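Local coordinates for Rep protein (Adeno-associated virus - 5, PDB 1M55) that probably nicks viral DNA at the replication origin as the metal-dependent endonuclease domain of a rolling-circle-type replication protein, at residues T3-F13 against Y87-T96; F26-W35 against Q50-R58. One frame throughout, in Å; residues are numbered along the deposited sequence.

Overall arrangement
Both contacts belong to the one catalytic domain, and they differ sharply in place and chemistry. Contact 1 lies close to the centre of the chain and pairs two antiparallel strands of the central sheet; backbone hydrogen bonds hold it, and its polar side chains reach two zinc ions. Contact 2 lies nearer the periphery, its centre about 15 Å from that of the chain, where helix 24-32 and the loop after it meet the start of helix 50-71 through two tryptophans, apolar packing and two hydrogen bonds. Along the chain, both segments of contact 2 fall between those of contact 1. They also touch: V11 packs on V55, and F13 on Q52.

Contact 1 of 2, residues T3-F13 against Y87-T96; sequences TFYEVIVRVPF and YFHLHTLVET. With ZN (zinc ion), chain C; ZN (zinc ion), chain D.
Strand 88-95, paired antiparallel with strand 3-10 in the central sheet, carries the histidine-hydrophobe-histidine metal motif of HUH endonucleases, here H89-L90-H91. Pairs such as Y5 with V94 and V9 with L90 exchange two backbone hydrogen bonds each. On one face, I8 lies beside both histidines, its CD1 3.9 Å from H91 CE1. H89 NE2 and H91 NE2 bind the same zinc ion, each at 2.0 Å, and E82 completes the protein ligands. The other ring nitrogens are held too: H91 ND1 donates to E6 OE2 (2.9 Å, 168° at the hydrogen), with the oxygen in the ring plane but the donor above the carboxylate plane, while H89 ND1 donates to Y87 O. E6 reaches H91 with CG anti to its backbone N (chi1 -180°); T134 bonds OE1, and Y149 bonds OE2, the oxygen that also takes H91. The R10 guanidinium lies nearly flat over Y87, planes 18° apart, with CZ 3.6 Å from CE1. At the far end T96 CG2 sits over the centre of the Y5 ring, and T3 OG1 and T96 OG1 share a hydrogen bond of 2.7 Å. E95 OE2 binds a second zinc ion together with Q73 and two waters, and also accepts from K76 N. With both ring nitrogens engaged, each histidine is fixed in rotation, and the E6 carboxylate may make H91 a stronger zinc donor.

Contact 2 of 2, residues F26-W35 against Q50-R58; sequences FVDWVTGQIW and QPQLTVADR
W35 and W29 approach helix 50-58 in different ways, and T54 touches both. The W35 indole lies across L53, whose CD2 sits over the ring face, 3.7 Å from the centroid of the five-membered ring, in a CH-pi contact. Its edge is used as well: NE1 donates to T54 OG1 (2.9 Å, 158° at the hydrogen), with the oxygen in the indole plane, and CH2 abuts D57 CB. T54 OG1 gives its own proton to Q50 O one turn back, which leaves it to accept from the indole; T54 N reaches the same carbonyl from the opposite face. Q50, extended beyond CG, slides past W35 in the opposite direction, its amide 80° from the ring plane. Its OE1 takes the backbone N-H of W35 at 2.9 Å, from well above the amide plane, tying down the loop just beyond the helix.

W29, with CG anti to its backbone N, slides past T54 and receives the methyl CG2 over one face, 3.5 Å from NE1. R58 CB meets the indole edge, and the arginine chain, bent at chi2 and chi3, folds back so that W29 CZ2 lies over the centre of the R58 guanidinium, the two planes tilted against each other. Deeper in, V30 CG1 and V55 CG2 press together at 3.4 Å, tighter than usual, while F26 CZ comes up to the same V55 methyl.

The short helix segments are steeply inclined, at 107° with axes 8.1 Å apart. Beyond them, L53 also packs on W164 and W166 of strand 162-167 and on F81 of strand 77-83; W164 also meets W35 edge-to-face, joining the loop after helix 24-32 to that strand.

Contact 1 of 2, residues T3-F13 against Y87-T96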
loop_
_atom_site.group_PDB
_atom_site.type_symbol
_atom_site.label_atom_id
_atom_site.label_comp_id
_atom_site.label_asym_id
_atom_site.label_seq_id
_atom_site.Cartn_x
_atom_site.Cartn_y
_atom_site.Cartn_z
ATOM N N THR A 3 7.875 -14.817 -3.953
ATOM C CA THR A 3 7.598 -14.581 -2.536
ATOM C C THR A 3 7.647 -13.090 -2.173
ATOM O O THR A 3 8.489 -12.344 -2.686
ATOM C CB THR A 3 8.569 -15.382 -1.638
ATOM O OG1 THR A 3 9.926 -15.036 -1.951
ATOM C CG2 THR A 3 8.366 -16.879 -1.847
ATOM N N PHE A 4 6.774 -12.679 -1.256
ATOM C CA PHE A 4 6.665 -11.284 -0.834
ATOM C C PHE A 4 6.495 -11.123 0.669
ATOM O O PHE A 4 6.012 -12.026 1.354
ATOM C CB PHE A 4 5.419 -10.634 -1.463
ATOM C CG PHE A 4 5.383 -10.675 -2.961
ATOM C CD1 PHE A 4 4.997 -11.831 -3.631
ATOM C CD2 PHE A 4 5.735 -9.557 -3.704
ATOM C CE1 PHE A 4 4.967 -11.872 -5.023
ATOM C CE2 PHE A 4 5.708 -9.587 -5.093
ATOM C CZ PHE A 4 5.325 -10.745 -5.754
ATOM N N TYR A 5 6.883 -9.953 1.164
ATOM C CA TYR A 5 6.691 -9.585 2.563
ATOM C C TYR A 5 5.489 -8.651 2.461
ATOM O O TYR A 5 5.218 -8.117 1.378
ATOM C CB TYR A 5 7.864 -8.757 3.103
ATOM C CG TYR A 5 9.131 -9.525 3.386
ATOM C CD1 TYR A 5 10.335 -9.153 2.796
ATOM C CD2 TYR A 5 9.133 -10.601 4.275
ATOM C CE1 TYR A 5 11.517 -9.828 3.088
ATOM C CE2 TYR A 5 10.305 -11.285 4.571
ATOM C CZ TYR A 5 11.494 -10.894 3.977
ATOM O OH TYR A 5 12.654 -11.574 4.270
ATOM N N GLU A 6 4.744 -8.490 3.551
ATOM C CA GLU A 6 3.613 -7.573 3.549
ATOM C C GLU A 6 3.756 -6.581 4.679
ATOM O O GLU A 6 3.969 -6.958 5.833
ATOM C CB GLU A 6 2.260 -8.275 3.703
ATOM C CG GLU A 6 1.096 -7.259 3.693
ATOM C CD GLU A 6 -0.265 -7.869 3.979
ATOM O OE1 GLU A 6 -0.439 -8.468 5.060
ATOM O OE2 GLU A 6 -1.171 -7.718 3.133
ATOM N N VAL A 7 3.677 -5.305 4.333
ATOM C CA VAL A 7 3.741 -4.246 5.320
ATOM C C VAL A 7 2.459 -3.448 5.144
ATOM O O VAL A 7 2.123 -3.038 4.027
ATOM C CB VAL A 7 4.962 -3.325 5.105
ATOM C CG1 VAL A 7 4.982 -2.233 6.164
ATOM C CG2 VAL A 7 6.253 -4.138 5.151
ATOM N N ILE A 8 1.690 -3.313 6.217
ATOM C CA ILE A 8 0.461 -2.542 6.135
ATOM C C ILE A 8 0.733 -1.161 6.715
ATOM O O ILE A 8 1.267 -1.035 7.823
ATOM C CB ILE A 8 -0.714 -3.228 6.870
ATOM C CG1 ILE A 8 -1.084 -4.529 6.147
ATOM C CG2 ILE A 8 -1.931 -2.296 6.912
ATOM C CD1 ILE A 8 -2.187 -5.325 6.823
ATOM N N VAL A 9 0.462 -0.139 5.912
ATOM C CA VAL A 9 0.668 1.233 6.337
ATOM C C VAL A 9 -0.668 1.954 6.478
ATOM O O VAL A 9 -1.432 2.059 5.516
ATOM C CB VAL A 9 1.555 2.019 5.334
ATOM C CG1 VAL A 9 1.772 3.449 5.830
ATOM C CG2 VAL A 9 2.893 1.322 5.145
ATOM N N ARG A 10 -0.975 2.392 7.693
ATOM C CA ARG A 10 -2.200 3.139 7.947
ATOM C C ARG A 10 -1.897 4.566 7.508
ATOM O O ARG A 10 -0.880 5.140 7.897
ATOM C CB ARG A 10 -2.574 3.055 9.424
ATOM C CG ARG A 10 -3.081 1.672 9.799
ATOM C CD ARG A 10 -3.266 1.516 11.287
ATOM N NE ARG A 10 -3.971 0.277 11.595
ATOM C CZ ARG A 10 -4.103 -0.225 12.818
ATOM N NH1 ARG A 10 -3.574 0.404 13.859
ATOM N NH2 ARG A 10 -4.780 -1.350 13.002
ATOM N N VAL A 11 -2.758 5.107 6.658
ATOM C CA VAL A 11 -2.572 6.440 6.087
ATOM C C VAL A 11 -3.085 7.607 6.937
ATOM O O VAL A 11 -4.293 7.767 7.125
ATOM C CB VAL A 11 -3.207 6.503 4.666
ATOM C CG1 VAL A 11 -3.041 7.882 4.053
ATOM C CG2 VAL A 11 -2.571 5.453 3.770
ATOM N N PRO A 12 -2.164 8.447 7.446
ATOM C CA PRO A 12 -2.523 9.604 8.273
ATOM C C PRO A 12 -2.992 10.751 7.371
ATOM O O PRO A 12 -2.397 10.992 6.322
ATOM C CB PRO A 12 -1.194 9.967 8.954
ATOM C CG PRO A 12 -0.292 8.758 8.728
ATOM C CD PRO A 12 -0.702 8.310 7.367
ATOM N N PHE A 13 -4.033 11.467 7.785
ATOM C CA PHE A 13 -4.546 12.584 6.989
ATOM C C PHE A 13 -5.275 13.653 7.811
ATOM O O PHE A 13 -5.425 14.790 7.367
ATOM C CB PHE A 13 -5.488 12.065 5.890
ATOM C CG PHE A 13 -6.779 11.492 6.412
ATOM C CD1 PHE A 13 -7.881 12.312 6.646
ATOM C CD2 PHE A 13 -6.887 10.136 6.690
ATOM C CE1 PHE A 13 -9.068 11.791 7.151
ATOM C CE2 PHE A 13 -8.069 9.605 7.194
ATOM C CZ PHE A 13 -9.162 10.435 7.426
ATOM N N TYR A 87 -9.316 2.512 9.454
ATOM C CA TYR A 87 -8.312 3.335 8.785
ATOM C C TYR A 87 -8.174 3.107 7.300
ATOM O O TYR A 87 -8.466 2.024 6.791
ATOM C CB TYR A 87 -6.922 3.033 9.359
ATOM C CG TYR A 87 -6.774 3.184 10.848
ATOM C CD1 TYR A 87 -6.953 2.094 11.695
ATOM C CD2 TYR A 87 -6.431 4.411 11.411
ATOM C CE1 TYR A 87 -6.788 2.221 13.065
ATOM C CE2 TYR A 87 -6.262 4.550 12.785
ATOM C CZ TYR A 87 -6.444 3.450 13.602
ATOM O OH TYR A 87 -6.270 3.564 14.961
ATOM N N PHE A 88 -7.720 4.144 6.608
ATOM C CA PHE A 88 -7.397 4.021 5.196
ATOM C C PHE A 88 -6.019 3.378 5.351
ATOM O O PHE A 88 -5.240 3.773 6.231
ATOM C CB PHE A 88 -7.252 5.393 4.546
ATOM C CG PHE A 88 -8.557 6.031 4.190
ATOM C CD1 PHE A 88 -9.253 6.794 5.123
ATOM C CD2 PHE A 88 -9.097 5.864 2.917
ATOM C CE1 PHE A 88 -10.470 7.384 4.791
ATOM C CE2 PHE A 88 -10.313 6.450 2.572
ATOM C CZ PHE A 88 -11.002 7.213 3.513
ATOM N N HIS A 89 -5.711 2.375 4.544
ATOM C CA HIS A 89 -4.427 1.713 4.694
ATOM C C HIS A 89 -3.949 1.085 3.405
ATOM O O HIS A 89 -4.731 0.862 2.478
ATOM C CB HIS A 89 -4.509 0.645 5.796
ATOM C CG HIS A 89 -5.541 -0.407 5.536
ATOM N ND1 HIS A 89 -6.889 -0.243 5.774
ATOM C CD2 HIS A 89 -5.411 -1.642 4.986
ATOM C CE1 HIS A 89 -7.520 -1.349 5.362
ATOM N NE2 HIS A 89 -6.661 -2.225 4.878
ATOM N N LEU A 90 -2.654 0.808 3.361
ATOM C CA LEU A 90 -2.026 0.202 2.200
ATOM C C LEU A 90 -1.501 -1.190 2.509
ATOM O O LEU A 90 -0.819 -1.385 3.521
ATOM C CB LEU A 90 -0.824 1.045 1.752
ATOM C CG LEU A 90 -1.054 2.437 1.165
ATOM C CD1 LEU A 90 0.204 3.275 1.335
ATOM C CD2 LEU A 90 -1.454 2.323 -0.297
ATOM N N HIS A 91 -1.877 -2.161 1.680
ATOM C CA HIS A 91 -1.338 -3.511 1.799
ATOM C C HIS A 91 -0.155 -3.398 0.849
ATOM O O HIS A 91 -0.337 -3.262 -0.366
ATOM C CB HIS A 91 -2.312 -4.567 1.277
ATOM C CG HIS A 91 -3.436 -4.857 2.216
ATOM N ND1 HIS A 91 -3.438 -5.899 3.117
ATOM C CD2 HIS A 91 -4.609 -4.203 2.402
ATOM C CE1 HIS A 91 -4.585 -5.849 3.806
ATOM N NE2 HIS A 91 -5.327 -4.838 3.407
ATOM N N THR A 92 1.043 -3.370 1.413
ATOM C CA THR A 92 2.253 -3.216 0.623
ATOM C C THR A 92 3.011 -4.533 0.482
ATOM O O THR A 92 3.692 -4.968 1.416
ATOM C CB THR A 92 3.157 -2.138 1.264
ATOM O OG1 THR A 92 2.343 -1.026 1.670
ATOM C CG2 THR A 92 4.205 -1.650 0.278
ATOM N N LEU A 93 2.840 -5.189 -0.664
ATOM C CA LEU A 93 3.529 -6.446 -0.934
ATOM C C LEU A 93 4.770 -6.143 -1.758
ATOM O O LEU A 93 4.674 -5.600 -2.863
ATOM C CB LEU A 93 2.637 -7.410 -1.719
ATOM C CG LEU A 93 1.391 -7.992 -1.056
ATOM C CD1 LEU A 93 0.666 -8.878 -2.064
ATOM C CD2 LEU A 93 1.782 -8.789 0.170
ATOM N N VAL A 94 5.935 -6.475 -1.217
ATOM C CA VAL A 94 7.187 -6.244 -1.925
ATOM C C VAL A 94 7.960 -7.556 -1.892
ATOM O O VAL A 94 7.984 -8.242 -0.866
ATOM C CB VAL A 94 8.009 -5.116 -1.280
ATOM C CG1 VAL A 94 9.165 -4.748 -2.188
ATOM C CG2 VAL A 94 7.130 -3.891 -1.047
ATOM N N GLU A 95 8.571 -7.927 -3.013
ATOM C CA GLU A 95 9.296 -9.191 -3.064
ATOM C C GLU A 95 10.423 -9.258 -2.041
ATOM O O GLU A 95 11.034 -8.245 -1.704
ATOM C CB GLU A 95 9.805 -9.488 -4.471
ATOM C CG GLU A 95 11.001 -8.686 -4.898
ATOM C CD GLU A 95 11.461 -9.065 -6.286
ATOM O OE1 GLU A 95 11.542 -10.275 -6.586
ATOM O OE2 GLU A 95 11.734 -8.146 -7.081
ATOM N N THR A 96 10.687 -10.467 -1.558
ATOM C CA THR A 96 11.703 -10.712 -0.538
ATOM C C THR A 96 13.160 -10.607 -0.991
ATOM O O THR A 96 14.055 -10.407 -0.168
ATOM C CB THR A 96 11.504 -12.107 0.079
ATOM O OG1 THR A 96 11.604 -13.103 -0.950
ATOM C CG2 THR A 96 10.136 -12.213 0.725
HETATM ZN ZN ZN C . -7.053 -4.066 4.062
HETATM ZN ZN ZN D . 13.131 -8.579 -8.671
HETATM O O HOH W 1 -6.809 6.498 7.985
HETATM O O HOH W 2 14.463 -10.188 -7.526
HETATM O O HOH W 3 12.186 -6.859 -10.014
#

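Contact 2 of 2, residues F26-W35 against Q50-R58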
loop_
_atom_site.group_PDB
_atom_site.type_symbol
_atom_site.label_atom_id
_atom_site.label_comp_id
_atom_site.label_asym_id
_atom_site.label_seq_id
_atom_site.Cartn_x
_atom_site.Cartn_y
_atom_site.Cartn_z
ATOM N N PHE A 26 0.318 20.806 4.211
ATOM C CA PHE A 26 -0.180 19.438 4.079
ATOM C C PHE A 26 -1.615 19.455 3.550
ATOM O O PHE A 26 -1.926 18.797 2.551
ATOM C CB PHE A 26 -0.119 18.698 5.419
ATOM C CG PHE A 26 -0.619 17.277 5.350
ATOM C CD1 PHE A 26 0.190 16.266 4.836
ATOM C CD2 PHE A 26 -1.909 16.960 5.763
ATOM C CE1 PHE A 26 -0.282 14.953 4.730
ATOM C CE2 PHE A 26 -2.390 15.650 5.662
ATOM C CZ PHE A 26 -1.573 14.648 5.143
ATOM N N VAL A 27 -2.488 20.207 4.222
ATOM C CA VAL A 27 -3.883 20.315 3.795
ATOM C C VAL A 27 -3.963 20.879 2.372
ATOM O O VAL A 27 -4.729 20.384 1.539
ATOM C CB VAL A 27 -4.709 21.202 4.761
ATOM C CG1 VAL A 27 -6.088 21.463 4.194
ATOM C CG2 VAL A 27 -4.848 20.512 6.106
ATOM N N ASP A 28 -3.139 21.884 2.081
ATOM C CA ASP A 28 -3.131 22.491 0.753
ATOM C C ASP A 28 -2.762 21.462 -0.308
ATOM O O ASP A 28 -3.391 21.402 -1.368
ATOM C CB ASP A 28 -2.163 23.676 0.700
ATOM C CG ASP A 28 -2.621 24.848 1.559
ATOM O OD1 ASP A 28 -3.808 24.881 1.960
ATOM O OD2 ASP A 28 -1.791 25.740 1.832
ATOM N N TRP A 29 -1.770 20.631 -0.003
ATOM C CA TRP A 29 -1.321 19.593 -0.927
ATOM C C TRP A 29 -2.408 18.547 -1.198
ATOM O O TRP A 29 -2.824 18.359 -2.347
ATOM C CB TRP A 29 -0.058 18.913 -0.381
ATOM C CG TRP A 29 0.335 17.649 -1.094
ATOM C CD1 TRP A 29 0.375 17.437 -2.448
ATOM C CD2 TRP A 29 0.734 16.416 -0.483
ATOM N NE1 TRP A 29 0.772 16.148 -2.711
ATOM C CE2 TRP A 29 0.998 15.499 -1.526
ATOM C CE3 TRP A 29 0.892 15.995 0.844
ATOM C CZ2 TRP A 29 1.411 14.187 -1.279
ATOM C CZ3 TRP A 29 1.302 14.689 1.088
ATOM C CH2 TRP A 29 1.557 13.802 0.028
ATOM N N VAL A 30 -2.898 17.902 -0.144
ATOM C CA VAL A 30 -3.911 16.859 -0.304
ATOM C C VAL A 30 -5.234 17.358 -0.859
ATOM O O VAL A 30 -5.958 16.604 -1.503
ATOM C CB VAL A 30 -4.160 16.078 1.012
ATOM C CG1 VAL A 30 -2.847 15.544 1.557
ATOM C CG2 VAL A 30 -4.872 16.949 2.041
ATOM N N THR A 31 -5.546 18.627 -0.614
ATOM C CA THR A 31 -6.787 19.223 -1.099
ATOM C C THR A 31 -6.691 19.611 -2.578
ATOM O O THR A 31 -7.688 19.552 -3.298
ATOM C CB THR A 31 -7.158 20.491 -0.275
ATOM O OG1 THR A 31 -7.385 20.128 1.092
ATOM C CG2 THR A 31 -8.412 21.163 -0.822
ATOM N N GLY A 32 -5.494 19.977 -3.031
ATOM C CA GLY A 32 -5.320 20.409 -4.410
ATOM C C GLY A 32 -4.998 19.384 -5.485
ATOM O O GLY A 32 -5.010 19.712 -6.673
ATOM N N GLN A 33 -4.689 18.156 -5.094
ATOM C CA GLN A 33 -4.353 17.128 -6.073
ATOM C C GLN A 33 -5.588 16.507 -6.730
ATOM O O GLN A 33 -6.434 15.920 -6.056
ATOM C CB GLN A 33 -3.502 16.038 -5.420
ATOM C CG GLN A 33 -3.118 14.898 -6.350
ATOM C CD GLN A 33 -2.177 15.336 -7.440
ATOM O OE1 GLN A 33 -1.073 15.796 -7.164
ATOM N NE2 GLN A 33 -2.603 15.199 -8.687
ATOM N N ILE A 34 -5.673 16.613 -8.052
ATOM C CA ILE A 34 -6.797 16.048 -8.795
ATOM C C ILE A 34 -6.374 14.703 -9.383
ATOM O O ILE A 34 -5.304 14.590 -9.988
ATOM C CB ILE A 34 -7.229 16.965 -9.975
ATOM C CG1 ILE A 34 -7.517 18.386 -9.486
ATOM C CG2 ILE A 34 -8.458 16.381 -10.674
ATOM C CD1 ILE A 34 -8.742 18.513 -8.621
ATOM N N TRP A 35 -7.197 13.682 -9.176
ATOM C CA TRP A 35 -6.924 12.354 -9.708
ATOM C C TRP A 35 -7.904 12.049 -10.828
ATOM O O TRP A 35 -9.048 12.507 -10.798
ATOM C CB TRP A 35 -7.066 11.286 -8.618
ATOM C CG TRP A 35 -5.929 11.261 -7.654
ATOM C CD1 TRP A 35 -5.749 12.076 -6.573
ATOM C CD2 TRP A 35 -4.798 10.384 -7.693
ATOM N NE1 TRP A 35 -4.573 11.760 -5.939
ATOM C CE2 TRP A 35 -3.968 10.726 -6.603
ATOM C CE3 TRP A 35 -4.406 9.335 -8.544
ATOM C CZ2 TRP A 35 -2.767 10.061 -6.339
ATOM C CZ3 TRP A 35 -3.210 8.672 -8.281
ATOM C CH2 TRP A 35 -2.406 9.038 -7.187
ATOM N N GLN A 50 -10.013 11.101 -2.846
ATOM C CA GLN A 50 -8.800 11.718 -3.373
ATOM C C GLN A 50 -7.759 12.284 -2.402
ATOM O O GLN A 50 -6.557 12.071 -2.602
ATOM C CB GLN A 50 -9.148 12.714 -4.483
ATOM C CG GLN A 50 -9.738 12.035 -5.723
ATOM C CD GLN A 50 -10.046 13.006 -6.853
ATOM O OE1 GLN A 50 -9.234 13.878 -7.179
ATOM N NE2 GLN A 50 -11.212 12.848 -7.469
ATOM N N PRO A 51 -8.184 12.995 -1.339
ATOM C CA PRO A 51 -7.180 13.531 -0.411
ATOM C C PRO A 51 -6.351 12.410 0.219
ATOM O O PRO A 51 -5.120 12.496 0.296
ATOM C CB PRO A 51 -8.031 14.254 0.633
ATOM C CG PRO A 51 -9.205 14.721 -0.170
ATOM C CD PRO A 51 -9.528 13.496 -0.999
ATOM N N GLN A 52 -7.027 11.342 0.637
ATOM C CA GLN A 52 -6.349 10.200 1.239
ATOM C C GLN A 52 -5.490 9.475 0.202
ATOM O O GLN A 52 -4.381 9.032 0.506
ATOM C CB GLN A 52 -7.363 9.240 1.865
ATOM C CG GLN A 52 -7.992 9.749 3.164
ATOM C CD GLN A 52 -9.165 10.700 2.955
ATOM O OE1 GLN A 52 -9.551 11.009 1.828
ATOM N NE2 GLN A 52 -9.740 11.161 4.056
ATOM N N LEU A 53 -5.997 9.361 -1.023
ATOM C CA LEU A 53 -5.254 8.710 -2.099
ATOM C C LEU A 53 -3.964 9.481 -2.395
ATOM O O LEU A 53 -2.921 8.887 -2.674
ATOM C CB LEU A 53 -6.114 8.614 -3.361
ATOM C CG LEU A 53 -5.455 8.061 -4.626
ATOM C CD1 LEU A 53 -4.852 6.678 -4.380
ATOM C CD2 LEU A 53 -6.488 8.017 -5.743
ATOM N N THR A 54 -4.039 10.805 -2.317
ATOM C CA THR A 54 -2.878 11.651 -2.562
ATOM C C THR A 54 -1.768 11.328 -1.560
ATOM O O THR A 54 -0.601 11.171 -1.941
ATOM C CB THR A 54 -3.275 13.147 -2.508
ATOM O OG1 THR A 54 -4.198 13.421 -3.574
ATOM C CG2 THR A 54 -2.053 14.046 -2.650
ATOM N N VAL A 55 -2.129 11.193 -0.288
ATOM C CA VAL A 55 -1.145 10.853 0.739
ATOM C C VAL A 55 -0.640 9.430 0.497
ATOM O O VAL A 55 0.566 9.170 0.553
ATOM C CB VAL A 55 -1.753 10.903 2.166
ATOM C CG1 VAL A 55 -0.686 10.569 3.201
ATOM C CG2 VAL A 55 -2.329 12.265 2.447
ATOM N N ALA A 56 -1.570 8.525 0.202
ATOM C CA ALA A 56 -1.250 7.121 -0.034
ATOM C C ALA A 56 -0.233 6.906 -1.153
ATOM O O ALA A 56 0.722 6.139 -0.987
ATOM C CB ALA A 56 -2.518 6.337 -0.324
ATOM N N ASP A 57 -0.418 7.583 -2.283
ATOM C CA ASP A 57 0.515 7.414 -3.393
ATOM C C ASP A 57 1.910 7.902 -3.034
ATOM O O ASP A 57 2.904 7.284 -3.428
ATOM C CB ASP A 57 0.035 8.128 -4.658
ATOM C CG ASP A 57 0.896 7.797 -5.874
ATOM O OD1 ASP A 57 1.003 6.602 -6.230
ATOM O OD2 ASP A 57 1.484 8.727 -6.459
ATOM N N ARG A 58 1.992 9.010 -2.300
ATOM C CA ARG A 58 3.294 9.534 -1.913
ATOM C C ARG A 58 3.968 8.550 -0.963
ATOM O O ARG A 58 5.166 8.278 -1.088
ATOM C CB ARG A 58 3.170 10.914 -1.271
ATOM C CG ARG A 58 4.512 11.602 -1.002
ATOM C CD ARG A 58 5.365 11.733 -2.272
ATOM N NE ARG A 58 4.645 12.385 -3.363
ATOM C CZ ARG A 58 4.484 13.699 -3.484
ATOM N NH1 ARG A 58 5.006 14.528 -2.584
ATOM N NH2 ARG A 58 3.755 14.184 -4.481
#